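Long-range contact in Pap fimbrial major pilin protein (Escherichia coli, PDB 2UY6), which polymerizes into the thick right-handed helical rod of the P pilus, the fibre with which the bacterium colonizes the epithelium of specific host organs: residues C22-K27 with L54-V59. The protein carries 2 engineered substitutions. Numbering follows the deposited sequence.
Sequences CSISQK and LDIELV
Cys22 meets the methyl CD2 of Leu58 through its CB, just ahead of the strand pairing, and its SG is committed to the disulfide with Cys61. Ser23 then pairs with Val59 through two backbone bonds. The one from Val59 N to Ser23 O is short and almost straight, 2.7 Å with 178° at the hydrogen. On the face shared by Ser23 and Val59, opposite Ile24, CG2 of Val59 lies 3.6 Å from Ser23 CB, and Ser23 OG is hydrogen-bonded to an acidic side chain of another protein's chain. Ile24 and Leu58 form the intervening non-hydrogen-bonded pair, where Ile24 CA approaches Glu57 O to 3.1 Å in a CA-H...O contact. Ile24 and Ile56 run side by side (Ile24 CB to Ile56 CG2, 3.5 Å); the first torsion sets Ile24 CG2 beside the backbone N, in van der Waals range of Ile56 CG2 and Leu58 CD2, while the chain's far end leads away. With N-to-C directions 145° apart, the segments are antiparallel in the immunoglobulin-like pilin sheet: strand 23-25 is outermost within this chain, and strand 52-59 separates it from strand 130-139. Backbone hydrogen bonds from Ile24 reach another protein's chain, consistent with a strand donated by a partner completing the fold, as in chaperone complementation or donor-strand exchange. Ser25 pairs with Glu57: Glu57 N donates to Ser25 O at 3.0 Å, and Ser25 N returns a more bent bond to Glu57 O (135° at the hydrogen). On the opposite face from Ile24, Glu57 turns its carboxylate to Asn129 through OE2. Next, Gln26 NE2 donates to Asp55 O at 3.2 Å from above the carbonyl plane, while that oxygen lies in the amide plane. Asp55 O also accepts from a water that accepts from Lys27 N.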
loop_
_atom_site.group_PDB
_atom_site.type_symbol
_atom_site.label_atom_id
_atom_site.label_comp_id
_atom_site.label_asym_id
_atom_site.label_seq_id
_atom_site.Cartn_x
_atom_site.Cartn_y
_atom_site.Cartn_z
ATOM N N CYS B 22 3.012 -4.008 -4.002
ATOM C CA CYS B 22 4.100 -3.906 -4.960
ATOM C C CYS B 22 3.670 -3.628 -6.402
ATOM O O CYS B 22 2.582 -4.007 -6.838
ATOM C CB CYS B 22 4.962 -5.170 -4.918
ATOM S SG CYS B 22 5.962 -5.328 -3.406
ATOM N N SER B 23 4.545 -2.939 -7.124
ATOM C CA SER B 23 4.337 -2.612 -8.524
ATOM C C SER B 23 5.486 -3.320 -9.251
ATOM O O SER B 23 6.583 -3.428 -8.698
ATOM C CB SER B 23 4.432 -1.098 -8.720
ATOM O OG SER B 23 4.182 -0.736 -10.065
ATOM N N ILE B 24 5.259 -3.826 -10.462
ATOM C CA ILE B 24 6.360 -4.495 -11.168
ATOM C C ILE B 24 6.733 -3.844 -12.500
ATOM O O ILE B 24 5.958 -3.084 -13.087
ATOM C CB ILE B 24 6.079 -6.018 -11.434
ATOM C CG1 ILE B 24 5.362 -6.217 -12.770
ATOM C CG2 ILE B 24 5.257 -6.613 -10.314
ATOM C CD1 ILE B 24 4.005 -5.625 -12.846
ATOM N N SER B 25 7.945 -4.134 -12.959
ATOM C CA SER B 25 8.422 -3.623 -14.237
ATOM C C SER B 25 9.599 -4.462 -14.725
ATOM O O SER B 25 10.199 -5.214 -13.958
ATOM C CB SER B 25 8.827 -2.153 -14.115
ATOM O OG SER B 25 9.838 -1.994 -13.149
ATOM N N GLN B 26 9.928 -4.326 -16.003
ATOM C CA GLN B 26 11.014 -5.096 -16.581
ATOM C C GLN B 26 11.898 -4.229 -17.468
ATOM O O GLN B 26 11.640 -3.033 -17.633
ATOM C CB GLN B 26 10.436 -6.257 -17.393
ATOM C CG GLN B 26 9.588 -7.191 -16.564
ATOM C CD GLN B 26 9.080 -8.378 -17.345
ATOM O OE1 GLN B 26 8.157 -8.263 -18.146
ATOM N NE2 GLN B 26 9.693 -9.536 -17.121
ATOM N N LYS B 27 12.947 -4.831 -18.030
ATOM C CA LYS B 27 13.849 -4.098 -18.909
ATOM C C LYS B 27 13.053 -3.596 -20.116
ATOM O O LYS B 27 13.361 -2.544 -20.684
ATOM C CB LYS B 27 15.001 -5.001 -19.359
ATOM N N LEU B 54 14.089 -13.908 -17.057
ATOM C CA LEU B 54 12.793 -13.292 -16.884
ATOM C C LEU B 54 12.909 -12.603 -15.521
ATOM O O LEU B 54 12.675 -13.224 -14.485
ATOM C CB LEU B 54 11.700 -14.354 -16.861
ATOM C CG LEU B 54 10.296 -13.878 -17.243
ATOM C CD1 LEU B 54 9.314 -15.024 -17.109
ATOM C CD2 LEU B 54 9.877 -12.748 -16.357
ATOM N N ASP B 55 13.310 -11.334 -15.517
ATOM C CA ASP B 55 13.455 -10.597 -14.266
ATOM C C ASP B 55 12.312 -9.621 -14.008
ATOM O O ASP B 55 11.923 -8.842 -14.879
ATOM C CB ASP B 55 14.790 -9.858 -14.238
ATOM C CG ASP B 55 15.971 -10.806 -14.240
ATOM O OD1 ASP B 55 15.948 -11.801 -13.484
ATOM O OD2 ASP B 55 16.930 -10.560 -14.991
ATOM N N ILE B 56 11.772 -9.682 -12.798
ATOM C CA ILE B 56 10.664 -8.828 -12.404
ATOM C C ILE B 56 11.097 -7.921 -11.262
ATOM O O ILE B 56 11.407 -8.395 -10.170
ATOM C CB ILE B 56 9.453 -9.669 -11.938
ATOM C CG1 ILE B 56 9.023 -10.621 -13.052
ATOM C CG2 ILE B 56 8.292 -8.760 -11.577
ATOM C CD1 ILE B 56 7.950 -11.606 -12.626
ATOM N N GLU B 57 11.131 -6.617 -11.521
ATOM C CA GLU B 57 11.523 -5.659 -10.499
ATOM C C GLU B 57 10.326 -5.206 -9.662
ATOM O O GLU B 57 9.335 -4.706 -10.194
ATOM C CB GLU B 57 12.218 -4.447 -11.140
ATOM C CG GLU B 57 12.376 -3.253 -10.188
ATOM C CD GLU B 57 13.438 -2.245 -10.628
ATOM O OE1 GLU B 57 13.503 -1.907 -11.833
ATOM O OE2 GLU B 57 14.202 -1.778 -9.757
ATOM N N LEU B 58 10.429 -5.414 -8.350
ATOM C CA LEU B 58 9.391 -5.019 -7.400
ATOM C C LEU B 58 9.674 -3.590 -6.958
ATOM O O LEU B 58 10.697 -3.329 -6.331
ATOM C CB LEU B 58 9.402 -5.944 -6.178
ATOM C CG LEU B 58 9.173 -7.418 -6.523
ATOM C CD1 LEU B 58 9.286 -8.305 -5.286
ATOM C CD2 LEU B 58 7.810 -7.555 -7.151
ATOM N N VAL B 59 8.779 -2.663 -7.292
ATOM C CA VAL B 59 8.968 -1.262 -6.917
ATOM C C VAL B 59 7.801 -0.666 -6.127
ATOM O O VAL B 59 6.748 -1.287 -5.970
ATOM C CB VAL B 59 9.210 -0.387 -8.165
ATOM C CG1 VAL B 59 10.442 -0.871 -8.896
ATOM C CG2 VAL B 59 7.995 -0.431 -9.090
HETATM O O HOH W 1 13.513 -7.263 -16.702
#